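Local coordinates for uncharacterized SRPBCC domain-containing protein (Micromonospora chersina, PDB 6V04) that is of unknown function but belongs to the START/Bet v1-like proteins, is encoded in the dynemicin biosynthetic locus and probably takes part in that pathway, at residues 25-28 against 29-33; 155-159 against 160-164. All coordinates share one frame; numbering follows the deposited sequence.

Interaction 1. Residues 25-28 against 29-33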
ATOM      1  N   ASP A  25       4.347  29.382   0.262  1.00 46.14           N
ATOM      2  CA  ASP A  25       2.931  29.479  -0.066  1.00 45.36           C
ATOM      3  C   ASP A  25       2.580  28.575  -1.242  1.00 38.99           C
ATOM      4  O   ASP A  25       1.535  27.913  -1.238  1.00 40.43           O
ATOM      5  CB  ASP A  25       2.572  30.935  -0.365  1.00 68.64           C
ATOM      6  CG  ASP A  25       1.076  31.174  -0.403  1.00 97.88           C
ATOM      7  OD1 ASP A  25       0.422  30.716  -1.364  1.00108.02           O
ATOM      8  OD2 ASP A  25       0.552  31.809   0.537  1.00107.29           O
ATOM      9  N   GLU A  26       3.461  28.506  -2.244  1.00 43.78           N
ATOM     10  CA  GLU A  26       3.211  27.640  -3.393  1.00 40.47           C
ATOM     11  C   GLU A  26       3.262  26.170  -2.996  1.00 34.25           C
ATOM     12  O   GLU A  26       2.401  25.378  -3.400  1.00 36.66           O
ATOM     13  CB  GLU A  26       4.229  27.937  -4.494  1.00 41.95           C
ATOM     14  CG  GLU A  26       4.031  27.111  -5.754  1.00 47.03           C
ATOM     15  CD  GLU A  26       5.045  27.424  -6.840  1.00 72.38           C
ATOM     16  OE1 GLU A  26       5.092  26.674  -7.844  1.00 59.77           O
ATOM     17  OE2 GLU A  26       5.788  28.419  -6.689  1.00 60.86           O
ATOM     18  N   VAL A  27       4.256  25.789  -2.187  1.00 34.56           N
ATOM     19  CA  VAL A  27       4.349  24.404  -1.748  1.00 31.79           C
ATOM     20  C   VAL A  27       3.128  24.030  -0.924  1.00 32.08           C
ATOM     21  O   VAL A  27       2.587  22.928  -1.055  1.00 31.71           O
ATOM     22  CB  VAL A  27       5.649  24.170  -0.955  1.00 31.81           C
ATOM     23  CG1 VAL A  27       5.736  22.718  -0.491  1.00 35.86           C
ATOM     24  CG2 VAL A  27       6.869  24.558  -1.783  1.00 36.12           C
ATOM     25  N   TRP A  28       2.689  24.931  -0.040  1.00 32.26           N
ATOM     26  CA  TRP A  28       1.521  24.645   0.786  1.00 29.30           C
ATOM     27  C   TRP A  28       0.292  24.352  -0.070  1.00 31.21           C
ATOM     28  O   TRP A  28      -0.461  23.412   0.213  1.00 29.53           O
ATOM     29  CB  TRP A  28       1.237  25.813   1.725  1.00 37.27           C
ATOM     30  CG  TRP A  28       0.049  25.549   2.579  1.00 32.12           C
ATOM     31  CD1 TRP A  28      -1.178  26.129   2.482  1.00 37.10           C
ATOM     32  CD2 TRP A  28      -0.034  24.610   3.657  1.00 31.61           C
ATOM     33  NE1 TRP A  28      -2.024  25.615   3.438  1.00 39.88           N
ATOM     34  CE2 TRP A  28      -1.346  24.681   4.172  1.00 34.58           C
ATOM     35  CE3 TRP A  28       0.876  23.727   4.248  1.00 33.87           C
ATOM     36  CZ2 TRP A  28      -1.767  23.907   5.252  1.00 34.54           C
ATOM     37  CZ3 TRP A  28       0.450  22.953   5.317  1.00 30.96           C
ATOM     38  CH2 TRP A  28      -0.858  23.051   5.807  1.00 29.68           C
ATOM     39  N   GLU A  29       0.042  25.177  -1.090  1.00 32.82           N
ATOM     40  CA  GLU A  29      -1.076  24.903  -1.992  1.00 33.20           C
ATOM     41  C   GLU A  29      -0.908  23.551  -2.666  1.00 30.42           C
ATOM     42  O   GLU A  29      -1.868  22.782  -2.778  1.00 31.53           O
ATOM     43  CB  GLU A  29      -1.203  26.011  -3.038  1.00 39.95           C
ATOM     44  CG  GLU A  29      -1.691  27.329  -2.477  1.00 40.85           C
ATOM     45  CD  GLU A  29      -3.013  27.200  -1.742  1.00 51.83           C
ATOM     46  OE1 GLU A  29      -3.965  26.625  -2.316  1.00 50.92           O
ATOM     47  OE2 GLU A  29      -3.092  27.660  -0.582  1.00 56.61           O
ATOM     48  N   ALA A  30       0.317  23.228  -3.088  1.00 33.99           N
ATOM     49  CA  ALA A  30       0.540  21.989  -3.828  1.00 31.76           C
ATOM     50  C   ALA A  30       0.310  20.756  -2.969  1.00 28.59           C
ATOM     51  O   ALA A  30      -0.003  19.686  -3.507  1.00 30.96           O
ATOM     52  CB  ALA A  30       1.954  21.973  -4.411  1.00 37.77           C
ATOM     53  N   VAL A  31       0.473  20.858  -1.645  1.00 27.30           N
ATOM     54  CA  VAL A  31       0.261  19.702  -0.777  1.00 25.17           C
ATOM     55  C   VAL A  31      -1.093  19.714  -0.075  1.00 26.29           C
ATOM     56  O   VAL A  31      -1.372  18.784   0.693  1.00 27.90           O
ATOM     57  CB  VAL A  31       1.393  19.556   0.267  1.00 26.77           C
ATOM     58  CG1 VAL A  31       2.736  19.528  -0.417  1.00 29.47           C
ATOM     59  CG2 VAL A  31       1.335  20.660   1.324  1.00 29.57           C
ATOM     60  N   THR A  32      -1.969  20.708  -0.343  1.00 28.33           N
ATOM     61  CA  THR A  32      -3.299  20.758   0.276  1.00 29.23           C
ATOM     62  C   THR A  32      -4.458  20.858  -0.709  1.00 32.10           C
ATOM     63  O   THR A  32      -5.505  20.256  -0.462  1.00 32.16           O
ATOM     64  CB  THR A  32      -3.408  21.936   1.260  1.00 31.56           C
ATOM     65  OG1 THR A  32      -3.090  23.176   0.600  1.00 34.33           O
ATOM     66  CG2 THR A  32      -2.497  21.710   2.461  1.00 30.61           C
ATOM     67  N   ASP A  33      -4.327  21.639  -1.778  1.00 31.56           N
ATOM     68  CA  ASP A  33      -5.416  21.775  -2.747  1.00 34.96           C
ATOM     69  C   ASP A  33      -5.624  20.429  -3.431  1.00 32.67           C
ATOM     70  O   ASP A  33      -4.697  19.936  -4.079  1.00 30.52           O
ATOM     71  CB  ASP A  33      -5.076  22.856  -3.768  1.00 31.31           C
ATOM     72  CG  ASP A  33      -6.201  23.112  -4.770  1.00 35.08           C
ATOM     73  OD1 ASP A  33      -7.052  22.226  -4.959  1.00 40.31           O
ATOM     74  OD2 ASP A  33      -6.221  24.210  -5.371  1.00 42.27           O
TER

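Interaction 2. Residues 155-159 against 160-164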
ATOM      1  N   VAL A 155      -1.638  -6.520   7.841  1.00 23.95           N
ATOM      2  CA  VAL A 155      -2.615  -6.340   8.902  1.00 24.42           C
ATOM      3  C   VAL A 155      -2.027  -6.935  10.172  1.00 27.04           C
ATOM      4  O   VAL A 155      -1.353  -7.964  10.131  1.00 26.78           O
ATOM      5  CB  VAL A 155      -3.966  -6.981   8.515  1.00 24.02           C
ATOM      6  CG1 VAL A 155      -3.821  -8.493   8.330  1.00 27.08           C
ATOM      7  CG2 VAL A 155      -5.027  -6.656   9.541  1.00 28.35           C
ATOM      8  N   VAL A 156      -2.248  -6.272  11.294  1.00 27.20           N
ATOM      9  CA  VAL A 156      -1.770  -6.776  12.573  1.00 27.08           C
ATOM     10  C   VAL A 156      -2.860  -7.621  13.193  1.00 32.35           C
ATOM     11  O   VAL A 156      -3.995  -7.159  13.380  1.00 32.44           O
ATOM     12  CB  VAL A 156      -1.356  -5.632  13.509  1.00 26.95           C
ATOM     13  CG1 VAL A 156      -0.958  -6.197  14.877  1.00 30.11           C
ATOM     14  CG2 VAL A 156      -0.202  -4.868  12.892  1.00 28.95           C
ATOM     15  N   LEU A 157      -2.514  -8.850  13.522  1.00 29.34           N
ATOM     16  CA  LEU A 157      -3.422  -9.801  14.107  1.00 31.82           C
ATOM     17  C   LEU A 157      -3.108  -9.972  15.586  1.00 31.76           C
ATOM     18  O   LEU A 157      -1.961  -9.796  16.007  1.00 33.39           O
ATOM     19  CB  LEU A 157      -3.317 -11.169  13.419  1.00 29.45           C
ATOM     20  CG  LEU A 157      -3.524 -11.191  11.900  1.00 29.80           C
ATOM     21  CD1 LEU A 157      -3.282 -12.590  11.360  1.00 32.96           C
ATOM     22  CD2 LEU A 157      -4.899 -10.697  11.514  1.00 33.53           C
ATOM     23  N   PRO A 158      -4.099 -10.325  16.402  1.00 33.58           N
ATOM     24  CA  PRO A 158      -3.808 -10.675  17.793  1.00 33.81           C
ATOM     25  C   PRO A 158      -2.900 -11.893  17.879  1.00 34.60           C
ATOM     26  O   PRO A 158      -2.815 -12.713  16.959  1.00 37.78           O
ATOM     27  CB  PRO A 158      -5.191 -10.967  18.392  1.00 42.34           C
ATOM     28  CG  PRO A 158      -6.069 -11.262  17.223  1.00 41.07           C
ATOM     29  CD  PRO A 158      -5.531 -10.446  16.076  1.00 39.79           C
ATOM     30  N   ASN A 159      -2.196 -11.980  19.008  1.00 35.87           N
ATOM     31  CA  ASN A 159      -1.347 -13.124  19.341  1.00 35.46           C
ATOM     32  C   ASN A 159      -2.184 -14.256  19.950  1.00 39.50           C
ATOM     33  O   ASN A 159      -1.949 -14.713  21.065  1.00 44.73           O
ATOM     34  CB  ASN A 159      -0.249 -12.694  20.307  1.00 38.50           C
ATOM     35  CG  ASN A 159       0.809 -11.821  19.654  1.00 38.08           C
ATOM     36  OD1 ASN A 159       1.159 -12.013  18.493  1.00 38.26           O
ATOM     37  ND2 ASN A 159       1.329 -10.860  20.407  1.00 41.71           N
ATOM     38  N   GLY A 160      -3.180 -14.711  19.189  1.00 40.70           N
ATOM     39  CA  GLY A 160      -4.114 -15.709  19.657  1.00 39.80           C
ATOM     40  C   GLY A 160      -3.824 -17.097  19.111  1.00 41.83           C
ATOM     41  O   GLY A 160      -2.775 -17.366  18.523  1.00 41.72           O
ATOM     42  N   SER A 161      -4.797 -17.992  19.310  1.00 37.30           N
ATOM     43  CA  SER A 161      -4.637 -19.393  18.932  1.00 36.45           C
ATOM     44  C   SER A 161      -4.746 -19.622  17.425  1.00 38.73           C
ATOM     45  O   SER A 161      -4.106 -20.539  16.900  1.00 41.99           O
ATOM     46  CB  SER A 161      -5.680 -20.250  19.651  1.00 57.69           C
ATOM     47  OG  SER A 161      -6.994 -19.878  19.269  1.00 59.97           O
ATOM     48  N   TRP A 162      -5.558 -18.843  16.713  1.00 36.99           N
ATOM     49  CA  TRP A 162      -5.658 -18.999  15.267  1.00 38.75           C
ATOM     50  C   TRP A 162      -4.468 -18.320  14.614  1.00 35.12           C
ATOM     51  O   TRP A 162      -4.135 -17.181  14.955  1.00 34.93           O
ATOM     52  CB  TRP A 162      -6.960 -18.389  14.733  1.00 35.51           C
ATOM     53  CG  TRP A 162      -7.202 -18.587  13.242  1.00 32.54           C
ATOM     54  CD1 TRP A 162      -7.831 -19.644  12.646  1.00 41.48           C
ATOM     55  CD2 TRP A 162      -6.836 -17.692  12.176  1.00 31.75           C
ATOM     56  NE1 TRP A 162      -7.874 -19.470  11.280  1.00 36.35           N
ATOM     57  CE2 TRP A 162      -7.277 -18.278  10.965  1.00 30.31           C
ATOM     58  CE3 TRP A 162      -6.187 -16.454  12.126  1.00 29.73           C
ATOM     59  CZ2 TRP A 162      -7.072 -17.674   9.724  1.00 31.21           C
ATOM     60  CZ3 TRP A 162      -5.992 -15.857  10.886  1.00 31.44           C
ATOM     61  CH2 TRP A 162      -6.435 -16.471   9.702  1.00 28.79           C
ATOM     62  N   HIS A 163      -3.836 -19.015  13.669  1.00 31.44           N
ATOM     63  CA  HIS A 163      -2.750 -18.456  12.882  1.00 30.48           C
ATOM     64  C   HIS A 163      -3.062 -18.643  11.402  1.00 29.41           C
ATOM     65  O   HIS A 163      -3.574 -19.700  11.017  1.00 30.08           O
ATOM     66  CB  HIS A 163      -1.419 -19.144  13.252  1.00 31.16           C
ATOM     67  CG  HIS A 163      -0.202 -18.429  12.754  1.00 30.45           C
ATOM     68  ND1 HIS A 163       0.119 -18.344  11.417  1.00 29.40           N
ATOM     69  CD2 HIS A 163       0.794 -17.800  13.419  1.00 32.45           C
ATOM     70  CE1 HIS A 163       1.239 -17.659  11.276  1.00 29.37           C
ATOM     71  NE2 HIS A 163       1.674 -17.324  12.479  1.00 29.90           N
ATOM     72  N   PRO A 164      -2.765 -17.647  10.557  1.00 28.28           N
ATOM     73  CA  PRO A 164      -3.180 -17.723   9.141  1.00 27.30           C
ATOM     74  C   PRO A 164      -2.364 -18.689   8.288  1.00 27.18           C
ATOM     75  O   PRO A 164      -2.802 -19.009   7.173  1.00 26.57           O
ATOM     76  CB  PRO A 164      -3.000 -16.280   8.647  1.00 26.32           C
ATOM     77  CG  PRO A 164      -1.938 -15.723   9.566  1.00 27.38           C
ATOM     78  CD  PRO A 164      -2.259 -16.301  10.891  1.00 29.34           C
TER

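Interaction 1. Residues 25-28 against 29-33
Trp28 and Thr32 meet one helical turn apart on helix 24-32, the first of two short helices that follow the opening strand of the N-terminal START/Bet v1-like fold. The two side chains cross at about a right angle. Thr32 lays its methyl over one face of the indole, a CH-pi contact with CG2 3.7 Å from the centroid of the six-membered ring of Trp28 and 17° off its normal. Trp28 CG, anti to the backbone N, stands beside its own carbonyl carbon, and from there the ring can meet that methyl; the indole also touches Leu77 and Leu96 of the sheet. Replacing Trp28 by an alanine takes away the indole, which would probably leave the Thr32 methyl without its aromatic face and open a gap toward these two leucines.

Val31 turns CG2 toward the same indole, obliquely, at 4.3 Å from Trp28 CE3, while Val27 touches Leu96 and Val31 touches Trp94. Ala30 packs against Leu133 and Leu137 of helix 116-139. On the outer side Asp25, poorly ordered, and Glu29 run side by side. From Asp25 to Val31 the backbone bonds run i to i+4, as with Glu29 N to Asp25 O at 3.1 Å. Further on, chi1 of 56° turns the Thr32 hydroxyl back to the carbonyl of Trp28, and OG1 donates to Trp28 O at 2.7 Å, tilted 35° from the carbonyl plane.

Interaction 2. Residues 155-159 against 160-164
Leaving strand 151-157, the backbone bends sharply at Asn159 in an inverse gamma turn (phi/psi -83°/58°), closed by a weak hydrogen bond of 3.0 Å from Gly160 N to Pro158 O. The strand is an outermost one of the second antiparallel sheet, whose strand order repeats that of the N-terminal START/Bet v1-like half, and the loop beyond the turn doubles back so that its far end comes to meet the end of the Leu157 side chain.

That leucine carries the contact. One methyl, CD1, does the touching: anti to CA (chi2 176°), it is the extended tip of the side chain. Leu157 and Pro164 reach toward each other tip to tip: CD1 of Leu157 sits 3.9 Å from CG of Pro164 and equally far from CD of the same ring. The same methyl comes up to the indole of Trp162 near the ring plane, at its edge rather than over a face. Trp162 and Pro164 also pack on each other within the loop, the proline N lying 3.7 Å above one face of the indole, toward its rim.

Polar ends are held from outside. Asn159 gives ND2 to Gly232 O, and Trp162 NE1 is bonded to Asp172 OD2, which would help set the turn of the indole; the Trp162 side chain also touches Cys276 and Ala277 of helix 252-277. The apolar contact between strand and loop is completed at the far rim of the indole, where Trp162 CZ3 lies 4.3 Å from Leu157 CD1.

How the interactions relate
The two contacts belong to different halves of the chain, with centres about 41 Å apart on opposite sides of the molecule's middle and no element in common. Each is partly buried and local, yet the backbone differs: interaction 1 rides on one helix, whose repeating bonds set its side chains a turn apart, whereas interaction 2 depends on a tight turn with a single weak bond and a loop folding back. Both put a methyl against a tryptophan, over the face in 25-33 and at the edge in 155-164. The first packs a helix onto the N-terminal sheet and helix 116-139; the second joins an edge strand to a loop beside helix 252-277, with its turn on the surface.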